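PDB 3D8P: acetyltransferase of GNAT family from Staphylococcus aureus subsp. aureus Mu50, which probably transfers an acetyl group from acetyl-coenzyme A to an acceptor substrate, as other members of the GNAT family do. Local coordinates for residues K14-L22 and H62-G70; L71-L81 and C107-L117. All blocks are in the same frame, centred on the assembly; numbering follows the deposited sequence.

Contact 1 of 2, residues K14-L22 and H62-G70; sequences KEELIEFIL and HQNIVGTIG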
ATOM      1  N   LYS A  14     -12.267   1.744 -10.001  1.00 27.01           N
ATOM      2  CA  LYS A  14     -12.852   1.149  -8.785  1.00 29.85           C
ATOM      3  C   LYS A  14     -13.016  -0.366  -8.835  1.00 29.46           C
ATOM      4  O   LYS A  14     -12.485  -1.076  -7.991  1.00 29.93           O
ATOM      5  CB  LYS A  14     -14.217   1.749  -8.455  1.00 30.26           C
ATOM      6  CG  LYS A  14     -14.835   1.108  -7.207  1.00 32.89           C
ATOM      7  CD  LYS A  14     -16.092   1.816  -6.747  1.00 32.46           C
ATOM      8  CE  LYS A  14     -16.728   1.062  -5.585  1.00 33.10           C
ATOM      9  NZ  LYS A  14     -17.936   1.765  -5.032  1.00 34.58           N
ATOM     10  N   GLU A  15     -13.759  -0.857  -9.808  1.00 28.13           N
ATOM     11  CA  GLU A  15     -14.074  -2.284  -9.851  1.00 30.28           C
ATOM     12  C   GLU A  15     -12.852  -3.154 -10.215  1.00 30.78           C
ATOM     13  O   GLU A  15     -12.664  -4.243  -9.654  1.00 28.37           O
ATOM     14  CB  GLU A  15     -15.276  -2.544 -10.782  1.00 30.25           C
ATOM     15  CG  GLU A  15     -16.605  -1.946 -10.255  1.00 34.33           C
ATOM     16  CD  GLU A  15     -17.011  -2.507  -8.886  1.00 36.89           C
ATOM     17  OE1 GLU A  15     -16.592  -3.632  -8.570  1.00 34.67           O
ATOM     18  OE2 GLU A  15     -17.712  -1.823  -8.113  1.00 38.11           O
ATOM     19  N   GLU A  16     -12.030  -2.663 -11.138  1.00 30.47           N
ATOM     20  CA  GLU A  16     -10.793  -3.339 -11.496  1.00 30.84           C
ATOM     21  C   GLU A  16      -9.853  -3.464 -10.297  1.00 29.60           C
ATOM     22  O   GLU A  16      -9.280  -4.533 -10.071  1.00 28.54           O
ATOM     23  CB  GLU A  16     -10.070  -2.627 -12.652  1.00 30.31           C
ATOM     24  CG  GLU A  16      -8.918  -3.479 -13.219  1.00 30.99           C
ATOM     25  CD  GLU A  16      -8.081  -2.783 -14.274  1.00 30.69           C
ATOM     26  OE1 GLU A  16      -8.517  -1.765 -14.831  1.00 36.03           O
ATOM     27  OE2 GLU A  16      -6.977  -3.276 -14.563  1.00 35.09           O
ATOM     28  N   LEU A  17      -9.715  -2.374  -9.535  1.00 29.85           N
ATOM     29  CA  LEU A  17      -8.853  -2.335  -8.361  1.00 29.48           C
ATOM     30  C   LEU A  17      -9.275  -3.355  -7.331  1.00 29.80           C
ATOM     31  O   LEU A  17      -8.472  -4.128  -6.848  1.00 28.13           O
ATOM     32  CB  LEU A  17      -8.880  -0.950  -7.719  1.00 30.95           C
ATOM     33  CG  LEU A  17      -8.035  -0.790  -6.442  1.00 32.74           C
ATOM     34  CD1 LEU A  17      -6.616  -1.108  -6.766  1.00 36.07           C
ATOM     35  CD2 LEU A  17      -8.115   0.604  -5.840  1.00 34.40           C
ATOM     36  N   ILE A  18     -10.559  -3.348  -6.997  1.00 31.09           N
ATOM     37  CA  ILE A  18     -11.117  -4.317  -6.059  1.00 30.71           C
ATOM     38  C   ILE A  18     -10.920  -5.781  -6.513  1.00 30.53           C
ATOM     39  O   ILE A  18     -10.471  -6.610  -5.709  1.00 31.92           O
ATOM     40  CB  ILE A  18     -12.584  -4.019  -5.763  1.00 31.23           C
ATOM     41  CG1 ILE A  18     -12.689  -2.668  -5.034  1.00 29.34           C
ATOM     42  CG2 ILE A  18     -13.182  -5.127  -4.895  1.00 30.77           C
ATOM     43  CD1 ILE A  18     -14.088  -2.086  -5.015  1.00 29.64           C
ATOM     44  N   GLU A  19     -11.219  -6.109  -7.769  1.00 29.34           N
ATOM     45  CA  GLU A  19     -10.975  -7.472  -8.270  1.00 30.56           C
ATOM     46  C   GLU A  19      -9.502  -7.886  -8.269  1.00 30.26           C
ATOM     47  O   GLU A  19      -9.185  -9.056  -8.034  1.00 29.45           O
ATOM     48  CB  GLU A  19     -11.512  -7.657  -9.673  1.00 31.63           C
ATOM     49  CG  GLU A  19     -11.393  -9.102 -10.162  1.00 39.07           C
ATOM     50  N   PHE A  20      -8.617  -6.929  -8.547  1.00 29.94           N
ATOM     51  CA  PHE A  20      -7.162  -7.137  -8.520  1.00 29.11           C
ATOM     52  C   PHE A  20      -6.680  -7.495  -7.124  1.00 29.80           C
ATOM     53  O   PHE A  20      -6.026  -8.499  -6.921  1.00 28.78           O
ATOM     54  CB  PHE A  20      -6.449  -5.865  -9.023  1.00 29.14           C
ATOM     55  CG  PHE A  20      -4.946  -5.917  -8.955  1.00 30.78           C
ATOM     56  CD1 PHE A  20      -4.214  -6.540  -9.949  1.00 31.50           C
ATOM     57  CD2 PHE A  20      -4.264  -5.318  -7.913  1.00 30.50           C
ATOM     58  CE1 PHE A  20      -2.840  -6.571  -9.888  1.00 26.61           C
ATOM     59  CE2 PHE A  20      -2.886  -5.350  -7.854  1.00 28.56           C
ATOM     60  CZ  PHE A  20      -2.178  -5.968  -8.844  1.00 28.18           C
ATOM     61  N   ILE A  21      -6.998  -6.657  -6.153  1.00 30.97           N
ATOM     62  CA  ILE A  21      -6.585  -6.893  -4.787  1.00 29.47           C
ATOM     63  C   ILE A  21      -7.178  -8.226  -4.268  1.00 31.34           C
ATOM     64  O   ILE A  21      -6.445  -9.089  -3.777  1.00 31.92           O
ATOM     65  CB  ILE A  21      -6.954  -5.665  -3.910  1.00 30.03           C
ATOM     66  CG1 ILE A  21      -6.079  -4.471  -4.323  1.00 28.59           C
ATOM     67  CG2 ILE A  21      -6.781  -5.982  -2.453  1.00 27.23           C
ATOM     68  CD1 ILE A  21      -6.245  -3.179  -3.503  1.00 27.49           C
ATOM     69  N   LEU A  22      -8.490  -8.407  -4.414  1.00 29.73           N
ATOM     70  CA  LEU A  22      -9.167  -9.613  -3.956  1.00 30.00           C
ATOM     71  C   LEU A  22      -8.666 -10.920  -4.570  1.00 30.24           C
ATOM     72  O   LEU A  22      -8.638 -11.936  -3.877  1.00 28.51           O
ATOM     73  CB  LEU A  22     -10.684  -9.516  -4.204  1.00 30.14           C
ATOM     74  CG  LEU A  22     -11.526  -8.611  -3.298  1.00 32.99           C
ATOM     75  CD1 LEU A  22     -12.990  -8.535  -3.826  1.00 33.07           C
ATOM     76  CD2 LEU A  22     -11.475  -9.106  -1.870  1.00 26.94           C
ATOM     77  N   HIS A  62      -1.759  -1.299 -21.794  1.00 31.90           N
ATOM     78  CA  HIS A  62      -3.206  -1.339 -21.987  1.00 31.51           C
ATOM     79  C   HIS A  62      -3.960  -0.555 -20.901  1.00 30.67           C
ATOM     80  O   HIS A  62      -5.195  -0.508 -20.888  1.00 28.83           O
ATOM     81  CB  HIS A  62      -3.650  -2.793 -22.053  1.00 31.97           C
ATOM     82  CG  HIS A  62      -3.139  -3.500 -23.271  1.00 38.57           C
ATOM     83  ND1 HIS A  62      -3.667  -3.282 -24.529  1.00 42.43           N
ATOM     84  CD2 HIS A  62      -2.136  -4.395 -23.434  1.00 40.48           C
ATOM     85  CE1 HIS A  62      -3.019  -4.021 -25.411  1.00 43.39           C
ATOM     86  NE2 HIS A  62      -2.083  -4.704 -24.774  1.00 43.68           N
ATOM     87  N   GLN A  63      -3.178   0.075 -20.031  1.00 30.46           N
ATOM     88  CA  GLN A  63      -3.641   0.889 -18.905  1.00 30.63           C
ATOM     89  C   GLN A  63      -4.375   0.076 -17.808  1.00 29.96           C
ATOM     90  O   GLN A  63      -5.201   0.601 -17.045  1.00 27.77           O
ATOM     91  CB  GLN A  63      -4.432   2.097 -19.437  1.00 28.11           C
ATOM     92  CG  GLN A  63      -3.587   2.901 -20.432  1.00 30.69           C
ATOM     93  CD  GLN A  63      -4.215   4.211 -20.859  1.00 33.77           C
ATOM     94  OE1 GLN A  63      -4.637   5.007 -20.021  1.00 36.60           O
ATOM     95  NE2 GLN A  63      -4.264   4.453 -22.186  1.00 36.35           N
ATOM     96  N   ASN A  64      -4.071  -1.213 -17.741  1.00 28.28           N
ATOM     97  CA  ASN A  64      -4.613  -2.046 -16.691  1.00 30.08           C
ATOM     98  C   ASN A  64      -3.695  -2.051 -15.495  1.00 28.79           C
ATOM     99  O   ASN A  64      -2.487  -1.913 -15.633  1.00 29.15           O
ATOM    100  CB  ASN A  64      -4.803  -3.462 -17.177  1.00 29.95           C
ATOM    101  CG  ASN A  64      -5.880  -3.554 -18.221  1.00 36.61           C
ATOM    102  OD1 ASN A  64      -5.634  -4.060 -19.296  1.00 41.05           O
ATOM    103  ND2 ASN A  64      -7.076  -3.025 -17.917  1.00 34.06           N
ATOM    104  N   ILE A  65      -4.291  -2.259 -14.333  1.00 28.81           N
ATOM    105  CA  ILE A  65      -3.582  -2.279 -13.069  1.00 26.74           C
ATOM    106  C   ILE A  65      -2.692  -3.496 -12.979  1.00 28.99           C
ATOM    107  O   ILE A  65      -3.158  -4.621 -13.164  1.00 30.62           O
ATOM    108  CB  ILE A  65      -4.588  -2.296 -11.840  1.00 26.76           C
ATOM    109  CG1 ILE A  65      -5.422  -1.009 -11.818  1.00 24.57           C
ATOM    110  CG2 ILE A  65      -3.804  -2.479 -10.509  1.00 20.86           C
ATOM    111  CD1 ILE A  65      -6.561  -0.965 -10.815  1.00 20.84           C
ATOM    112  N   VAL A  66      -1.400  -3.260 -12.734  1.00 29.95           N
ATOM    113  CA  VAL A  66      -0.450  -4.334 -12.458  1.00 27.33           C
ATOM    114  C   VAL A  66       0.176  -4.150 -11.050  1.00 29.81           C
ATOM    115  O   VAL A  66       0.891  -5.016 -10.574  1.00 27.26           O
ATOM    116  CB  VAL A  66       0.632  -4.522 -13.596  1.00 28.91           C
ATOM    117  CG1 VAL A  66      -0.026  -4.879 -14.933  1.00 20.58           C
ATOM    118  CG2 VAL A  66       1.553  -3.315 -13.733  1.00 29.20           C
ATOM    119  N   GLY A  67      -0.135  -3.034 -10.381  1.00 29.17           N
ATOM    120  CA  GLY A  67       0.303  -2.784  -9.050  1.00 29.12           C
ATOM    121  C   GLY A  67      -0.466  -1.658  -8.368  1.00 31.71           C
ATOM    122  O   GLY A  67      -1.056  -0.771  -9.026  1.00 31.69           O
ATOM    123  N   THR A  68      -0.453  -1.683  -7.036  1.00 31.65           N
ATOM    124  CA  THR A  68      -1.166  -0.693  -6.247  1.00 32.43           C
ATOM    125  C   THR A  68      -0.376  -0.307  -5.010  1.00 32.83           C
ATOM    126  O   THR A  68       0.453  -1.088  -4.510  1.00 29.76           O
ATOM    127  CB  THR A  68      -2.583  -1.217  -5.775  1.00 34.59           C
ATOM    128  OG1 THR A  68      -2.419  -2.343  -4.916  1.00 35.02           O
ATOM    129  CG2 THR A  68      -3.483  -1.608  -6.975  1.00 29.25           C
ATOM    130  N   ILE A  69      -0.649   0.890  -4.503  1.00 31.85           N
ATOM    131  CA  ILE A  69      -0.053   1.319  -3.227  1.00 31.93           C
ATOM    132  C   ILE A  69      -0.863   2.483  -2.688  1.00 29.16           C
ATOM    133  O   ILE A  69      -1.154   3.416  -3.406  1.00 29.33           O
ATOM    134  CB  ILE A  69       1.464   1.701  -3.368  1.00 31.10           C
ATOM    135  CG1 ILE A  69       2.198   1.598  -2.031  1.00 34.49           C
ATOM    136  CG2 ILE A  69       1.635   3.107  -3.965  1.00 34.01           C
ATOM    137  CD1 ILE A  69       3.700   1.861  -2.155  1.00 29.26           C
ATOM    138  N   GLY A  70      -1.227   2.400  -1.422  1.00 28.84           N
ATOM    139  CA  GLY A  70      -1.956   3.451  -0.733  1.00 28.41           C
ATOM    140  C   GLY A  70      -1.189   3.993   0.467  1.00 28.78           C
ATOM    141  O   GLY A  70      -0.308   3.331   1.015  1.00 27.91           O
TER
HETATM  142  O   HOH W   1      -5.936  -5.427 -13.505  1.00 41.57           O
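In this GNAT-family fold, helix 14-28 packs across the central sheet, and its first turns meet the start of strand 65-73 near Ile65 and Thr68, the segment axes running at 98° to each other. Phe20 and Ile65 form the apolar centre. Ile65 CG2 sits over the middle of the Phe20 ring, 3.8 Å from its centroid, in a CH-pi contact, while the other branch of the isoleucine carries CD1 to within 3.6 Å of Leu17 CA, against the helix backbone. The far end of the ring reaches the strand where Val66 and Gly67 both face Ala58 in a classic beta bulge; Phe20 CZ lies 3.6 Å from Val66 O. One turn earlier, Glu16 holds CG anti to its own nitrogen (chi1 -169°) and runs on extended, which brings the carboxylate to the chain entering the strand. Its OE2 accepts a 2.9 Å hydrogen bond from Ile65 N, approached from above the carboxylate plane, and a weak one from Asn64 ND2. A water donates both to Glu16 OE2 and to Ile65 O. One carboxylate oxygen thus gathers three donors, the one from Asn64 weak, and Ile65 is tied to the helix twice, its N-H directly and its carbonyl through the water.

Contact 2 of 2, residues L71-L81 and C107-L117; sequences LIRLDNNMSAL and CKEQNIDGIYL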
ATOM      1  N   LEU A  71      -1.533   5.209   0.865  1.00 29.54           N
ATOM      2  CA  LEU A  71      -0.974   5.823   2.050  1.00 30.15           C
ATOM      3  C   LEU A  71      -2.050   6.608   2.751  1.00 30.90           C
ATOM      4  O   LEU A  71      -2.775   7.415   2.111  1.00 31.74           O
ATOM      5  CB  LEU A  71       0.179   6.783   1.708  1.00 30.53           C
ATOM      6  CG  LEU A  71       0.972   7.323   2.913  1.00 33.80           C
ATOM      7  CD1 LEU A  71       2.167   6.440   3.264  1.00 33.03           C
ATOM      8  CD2 LEU A  71       1.439   8.731   2.720  1.00 36.67           C
ATOM      9  N   ILE A  72      -2.175   6.388   4.061  1.00 32.06           N
ATOM     10  CA  ILE A  72      -2.999   7.280   4.880  1.00 32.30           C
ATOM     11  C   ILE A  72      -2.117   8.154   5.764  1.00 31.23           C
ATOM     12  O   ILE A  72      -1.066   7.755   6.242  1.00 30.06           O
ATOM     13  CB  ILE A  72      -4.121   6.573   5.716  1.00 31.81           C
ATOM     14  CG1 ILE A  72      -3.544   5.560   6.685  1.00 35.06           C
ATOM     15  CG2 ILE A  72      -5.160   5.917   4.778  1.00 33.99           C
ATOM     16  CD1 ILE A  72      -4.514   5.126   7.804  1.00 35.16           C
ATOM     17  N   ARG A  73      -2.585   9.362   5.984  1.00 31.74           N
ATOM     18  CA  ARG A  73      -1.935  10.302   6.835  1.00 31.90           C
ATOM     19  C   ARG A  73      -2.407  10.141   8.292  1.00 30.80           C
ATOM     20  O   ARG A  73      -3.596  10.091   8.563  1.00 31.93           O
ATOM     21  CB  ARG A  73      -2.195  11.710   6.295  1.00 31.31           C
ATOM     22  CG  ARG A  73      -1.521  12.759   7.120  1.00 44.01           C
ATOM     23  CD  ARG A  73      -1.118  13.959   6.326  1.00 48.11           C
ATOM     24  NE  ARG A  73      -0.078  14.672   7.070  1.00 51.62           N
ATOM     25  CZ  ARG A  73       0.768  15.549   6.538  1.00 46.31           C
ATOM     26  NH1 ARG A  73       0.720  15.825   5.239  1.00 41.56           N
ATOM     27  NH2 ARG A  73       1.679  16.137   7.313  1.00 43.61           N
ATOM     28  N   LEU A  74      -1.456  10.020   9.220  1.00 29.52           N
ATOM     29  CA  LEU A  74      -1.755   9.876  10.659  1.00 29.56           C
ATOM     30  C   LEU A  74      -1.537  11.212  11.329  1.00 29.80           C
ATOM     31  O   LEU A  74      -1.194  12.160  10.653  1.00 29.42           O
ATOM     32  CB  LEU A  74      -0.817   8.859  11.295  1.00 27.66           C
ATOM     33  CG  LEU A  74      -0.718   7.477  10.655  1.00 26.70           C
ATOM     34  CD1 LEU A  74       0.246   6.642  11.502  1.00 23.15           C
ATOM     35  CD2 LEU A  74      -2.126   6.829  10.514  1.00 24.35           C
ATOM     36  N   ASP A  75      -1.730  11.287  12.648  1.00 30.45           N
ATOM     37  CA  ASP A  75      -1.387  12.498  13.424  1.00 29.98           C
ATOM     38  C   ASP A  75       0.150  12.619  13.532  1.00 28.41           C
ATOM     39  O   ASP A  75       0.872  11.687  13.227  1.00 27.34           O
ATOM     40  CB  ASP A  75      -1.975  12.447  14.855  1.00 29.78           C
ATOM     41  CG  ASP A  75      -2.173  13.843  15.484  1.00 37.09           C
ATOM     42  OD1 ASP A  75      -1.876  14.886  14.840  1.00 45.76           O
ATOM     43  OD2 ASP A  75      -2.668  13.921  16.633  1.00 44.18           O
ATOM     44  N   ASN A  76       0.637  13.784  13.931  1.00 29.79           N
ATOM     45  CA  ASN A  76       2.057  13.970  14.250  1.00 32.82           C
ATOM     46  C   ASN A  76       2.978  13.731  13.025  1.00 31.45           C
ATOM     47  O   ASN A  76       4.103  13.217  13.145  1.00 31.17           O
ATOM     48  CB  ASN A  76       2.432  13.062  15.443  1.00 35.02           C
ATOM     49  CG  ASN A  76       3.869  13.279  15.971  1.00 45.71           C
ATOM     50  OD1 ASN A  76       4.296  14.404  16.269  1.00 52.22           O
ATOM     51  ND2 ASN A  76       4.597  12.175  16.136  1.00 48.58           N
ATOM     52  N   ASN A  77       2.447  14.088  11.858  1.00 28.75           N
ATOM     53  CA  ASN A  77       3.122  14.018  10.575  1.00 30.02           C
ATOM     54  C   ASN A  77       3.657  12.646  10.193  1.00 29.97           C
ATOM     55  O   ASN A  77       4.618  12.550   9.433  1.00 26.36           O
ATOM     56  CB  ASN A  77       4.225  15.075  10.475  1.00 31.85           C
ATOM     57  CG  ASN A  77       3.679  16.464  10.596  1.00 35.67           C
ATOM     58  OD1 ASN A  77       2.675  16.802   9.961  1.00 39.89           O
ATOM     59  ND2 ASN A  77       4.306  17.278  11.442  1.00 35.16           N
HETATM   60  N   MSE A  78       2.996  11.596  10.676  1.00 27.99           N
HETATM   61  CA  MSE A  78       3.349  10.260  10.276  1.00 28.53           C
HETATM   62  C   MSE A  78       2.323   9.758   9.250  1.00 28.21           C
HETATM   63  O   MSE A  78       1.382  10.460   8.889  1.00 24.24           O
HETATM   64  CB  MSE A  78       3.440   9.359  11.501  1.00 28.58           C
HETATM   65  CG  MSE A  78       4.519   9.753  12.503  1.00 28.74           C
HETATM   66 SE   MSE A  78       6.264   9.497  11.705  0.75 27.95          SE
HETATM   67  CE  MSE A  78       7.356   9.356  13.279  1.00 28.37           C
ATOM     68  N   SER A  79       2.525   8.538   8.774  1.00 29.09           N
ATOM     69  CA  SER A  79       1.654   7.964   7.740  1.00 29.01           C
ATOM     70  C   SER A  79       1.644   6.448   7.855  1.00 28.37           C
ATOM     71  O   SER A  79       2.513   5.873   8.522  1.00 28.44           O
ATOM     72  CB  SER A  79       2.165   8.356   6.365  1.00 29.51           C
ATOM     73  OG  SER A  79       3.442   7.792   6.128  1.00 26.82           O
ATOM     74  N   ALA A  80       0.648   5.825   7.226  1.00 29.13           N
ATOM     75  CA  ALA A  80       0.535   4.385   7.138  1.00 28.88           C
ATOM     76  C   ALA A  80       0.381   3.920   5.685  1.00 30.09           C
ATOM     77  O   ALA A  80      -0.488   4.420   4.936  1.00 31.72           O
ATOM     78  CB  ALA A  80      -0.629   3.901   7.973  1.00 26.31           C
ATOM     79  N   LEU A  81       1.208   2.948   5.307  1.00 28.66           N
ATOM     80  CA  LEU A  81       1.154   2.325   3.982  1.00 28.79           C
ATOM     81  C   LEU A  81       0.024   1.288   3.970  1.00 29.82           C
ATOM     82  O   LEU A  81      -0.170   0.571   4.938  1.00 29.09           O
ATOM     83  CB  LEU A  81       2.493   1.696   3.618  1.00 27.98           C
ATOM     84  CG  LEU A  81       2.836   1.521   2.147  1.00 29.52           C
ATOM     85  CD1 LEU A  81       3.112   2.883   1.477  1.00 22.83           C
ATOM     86  CD2 LEU A  81       4.044   0.599   1.949  1.00 23.93           C
ATOM     87  N   CYS A 107       5.635  11.910  -0.069  1.00 34.42           N
ATOM     88  CA  CYS A 107       5.702  12.164   1.362  1.00 34.97           C
ATOM     89  C   CYS A 107       6.667  13.310   1.665  1.00 37.52           C
ATOM     90  O   CYS A 107       6.405  14.137   2.541  1.00 34.42           O
ATOM     91  CB  CYS A 107       6.187  10.916   2.106  1.00 37.25           C
ATOM     92  SG  CYS A 107       5.008   9.609   2.248  1.00 33.83           S
ATOM     93  N   LYS A 108       7.787  13.356   0.952  1.00 38.90           N
ATOM     94  CA  LYS A 108       8.743  14.434   1.152  1.00 42.44           C
ATOM     95  C   LYS A 108       8.135  15.791   0.797  1.00 43.97           C
ATOM     96  O   LYS A 108       8.305  16.763   1.541  1.00 43.91           O
ATOM     97  CB  LYS A 108      10.046  14.162   0.394  1.00 41.49           C
ATOM     98  CG  LYS A 108      10.795  12.977   1.026  1.00 45.44           C
ATOM     99  CD  LYS A 108      12.098  12.643   0.315  1.00 47.47           C
ATOM    100  CE  LYS A 108      12.869  11.497   1.018  1.00 50.38           C
ATOM    101  NZ  LYS A 108      14.111  11.179   0.230  1.00 49.63           N
ATOM    102  N   GLU A 109       7.407  15.859  -0.317  1.00 45.25           N
ATOM    103  CA  GLU A 109       6.737  17.096  -0.693  1.00 46.11           C
ATOM    104  C   GLU A 109       5.715  17.508   0.362  1.00 45.21           C
ATOM    105  O   GLU A 109       5.513  18.690   0.603  1.00 46.32           O
ATOM    106  CB  GLU A 109       5.987  16.956  -2.021  1.00 46.57           C
ATOM    107  CG  GLU A 109       6.837  16.708  -3.250  1.00 48.29           C
ATOM    108  CD  GLU A 109       5.992  16.269  -4.452  1.00 49.00           C
ATOM    109  OE1 GLU A 109       4.747  16.176  -4.331  1.00 48.21           O
ATOM    110  OE2 GLU A 109       6.579  15.992  -5.516  1.00 54.40           O
ATOM    111  N   GLN A 110       5.063  16.535   0.985  1.00 43.68           N
ATOM    112  CA  GLN A 110       3.987  16.824   1.923  1.00 44.40           C
ATOM    113  C   GLN A 110       4.398  16.874   3.396  1.00 43.48           C
ATOM    114  O   GLN A 110       3.536  16.922   4.266  1.00 43.29           O
ATOM    115  CB  GLN A 110       2.836  15.851   1.680  1.00 42.48           C
ATOM    116  CG  GLN A 110       2.157  16.125   0.328  1.00 48.75           C
ATOM    117  CD  GLN A 110       1.124  15.090  -0.062  1.00 50.96           C
ATOM    118  OE1 GLN A 110       0.656  14.305   0.770  1.00 60.61           O
ATOM    119  NE2 GLN A 110       0.756  15.085  -1.349  1.00 60.90           N
ATOM    120  N   ASN A 111       5.703  16.921   3.661  1.00 43.67           N
ATOM    121  CA  ASN A 111       6.253  16.989   5.033  1.00 45.49           C
ATOM    122  C   ASN A 111       5.865  15.834   5.967  1.00 42.86           C
ATOM    123  O   ASN A 111       5.570  16.039   7.155  1.00 45.06           O
ATOM    124  CB  ASN A 111       5.907  18.352   5.654  1.00 46.53           C
ATOM    125  CG  ASN A 111       6.519  19.501   4.873  1.00 52.63           C
ATOM    126  OD1 ASN A 111       7.745  19.580   4.735  1.00 56.84           O
ATOM    127  ND2 ASN A 111       5.670  20.388   4.335  1.00 56.57           N
ATOM    128  N   ILE A 112       5.842  14.628   5.410  1.00 38.96           N
ATOM    129  CA  ILE A 112       5.577  13.421   6.184  1.00 35.21           C
ATOM    130  C   ILE A 112       6.935  12.867   6.587  1.00 34.09           C
ATOM    131  O   ILE A 112       7.816  12.680   5.752  1.00 35.72           O
ATOM    132  CB  ILE A 112       4.726  12.407   5.403  1.00 33.49           C
ATOM    133  CG1 ILE A 112       3.309  12.963   5.234  1.00 33.80           C
ATOM    134  CG2 ILE A 112       4.690  11.047   6.103  1.00 31.76           C
ATOM    135  CD1 ILE A 112       2.447  12.159   4.282  1.00 30.23           C
ATOM    136  N   ASP A 113       7.092  12.640   7.885  1.00 32.53           N
ATOM    137  CA  ASP A 113       8.337  12.204   8.492  1.00 30.11           C
ATOM    138  C   ASP A 113       8.610  10.712   8.453  1.00 29.19           C
ATOM    139  O   ASP A 113       9.765  10.281   8.586  1.00 28.48           O
ATOM    140  CB  ASP A 113       8.347  12.664   9.949  1.00 32.91           C
ATOM    141  CG  ASP A 113       8.510  14.167  10.066  1.00 34.14           C
ATOM    142  OD1 ASP A 113       9.174  14.732   9.184  1.00 37.59           O
ATOM    143  OD2 ASP A 113       7.982  14.773  11.019  1.00 34.81           O
ATOM    144  N   GLY A 114       7.575   9.915   8.249  1.00 27.84           N
ATOM    145  CA  GLY A 114       7.765   8.478   8.314  1.00 28.82           C
ATOM    146  C   GLY A 114       6.559   7.722   7.878  1.00 27.35           C
ATOM    147  O   GLY A 114       5.504   8.296   7.788  1.00 27.26           O
ATOM    148  N   ILE A 115       6.753   6.417   7.683  1.00 28.51           N
ATOM    149  CA  ILE A 115       5.764   5.499   7.165  1.00 27.98           C
ATOM    150  C   ILE A 115       5.745   4.236   8.004  1.00 27.58           C
ATOM    151  O   ILE A 115       6.758   3.518   8.095  1.00 27.26           O
ATOM    152  CB  ILE A 115       6.096   5.079   5.677  1.00 30.05           C
ATOM    153  CG1 ILE A 115       6.297   6.311   4.778  1.00 27.71           C
ATOM    154  CG2 ILE A 115       5.006   4.144   5.119  1.00 24.50           C
ATOM    155  CD1 ILE A 115       6.693   5.998   3.342  1.00 25.37           C
ATOM    156  N   TYR A 116       4.593   3.988   8.624  1.00 27.06           N
ATOM    157  CA  TYR A 116       4.330   2.777   9.363  1.00 28.20           C
ATOM    158  C   TYR A 116       3.544   1.838   8.468  1.00 28.10           C
ATOM    159  O   TYR A 116       2.882   2.272   7.546  1.00 29.87           O
ATOM    160  CB  TYR A 116       3.483   3.074  10.615  1.00 27.07           C
ATOM    161  CG  TYR A 116       4.219   3.757  11.735  1.00 28.56           C
ATOM    162  CD1 TYR A 116       4.869   3.006  12.699  1.00 28.72           C
ATOM    163  CD2 TYR A 116       4.242   5.143  11.864  1.00 24.31           C
ATOM    164  CE1 TYR A 116       5.537   3.600  13.734  1.00 27.62           C
ATOM    165  CE2 TYR A 116       4.935   5.751  12.916  1.00 25.64           C
ATOM    166  CZ  TYR A 116       5.562   4.958  13.852  1.00 25.70           C
ATOM    167  OH  TYR A 116       6.246   5.485  14.914  1.00 26.97           O
ATOM    168  N   LEU A 117       3.596   0.546   8.747  1.00 29.82           N
ATOM    169  CA  LEU A 117       2.712  -0.405   8.094  1.00 30.41           C
ATOM    170  C   LEU A 117       2.544  -1.627   8.969  1.00 30.85           C
ATOM    171  O   LEU A 117       3.403  -1.944   9.786  1.00 30.04           O
ATOM    172  CB  LEU A 117       3.223  -0.798   6.692  1.00 32.39           C
ATOM    173  CG  LEU A 117       4.470  -1.658   6.514  1.00 31.21           C
ATOM    174  CD1 LEU A 117       4.143  -3.129   6.548  1.00 30.09           C
ATOM    175  CD2 LEU A 117       5.192  -1.308   5.252  1.00 28.48           C
TER
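Strands 78-81 and 114-117 run parallel as sheet neighbours, their short axes 4.4 Å apart at closest approach, and the bonds Tyr116 N to Ser79 O (2.8 Å) and Leu81 N to Tyr116 O (2.9 Å) bracket the Ala80-Tyr116 pair. Toward the turn, Asp113 N donates to Asn77 O. Ser79 adds a side-chain link: with chi1 at 64°, OG lies between its own nitrogen and carbonyl carbon and donates to Gly114 O at 2.7 Å. On the Ala80 and Tyr116 face, the bent selenomethionine Met78 lies beside Gly114, SE 3.7 Å from Gly114 N, and makes an oblique Met-aromatic contact with Tyr116, whose ring edge receives Met78 CG. Arg73 reaches across to the end of the helix. Ile112 CG1 covers one face of the Arg73 guanidinium, NH1 donates to Gln110 O (3.2 Å), and NH2 donates to Asn77 OD1, which lies in the guanidinium plane. Asn111 closes helix 95-109 in a Schellman motif. Leu71 CD2 meets Ile112 CD1 tip to tip at 3.9 Å and also touches Cys107 SG. The contact joins the starts of the two strands of a beta-alpha-beta unit and the last turn of its helix, with strand 65-73 alongside; Val103 of helix 95-109 packs on Leu71, Leu81 and Ile115.

In the fold
Strand 65-73 links the two contacts: contact 1 uses its beginning and contact 2 its end, their centres about 23 Å apart on opposite sides of the chain's centre. They come in series along the chain, contact 1 closing before contact 2 opens, yet they touch through Gly70 O and Leu81 CD1, 3.5 Å apart, where strand 78-86 runs antiparallel beside strand 65-73. Contact 1 packs helix 14-28 on the sheet where strand 65-73 begins; contact 2 pairs strand 78-86 with strand 114-119, the two strands that the helix 95-109 crossover connects. Together they take in three neighbouring strands of the GNAT sheet and parts of two helices; the acetyltransferase activity is inferred from the family.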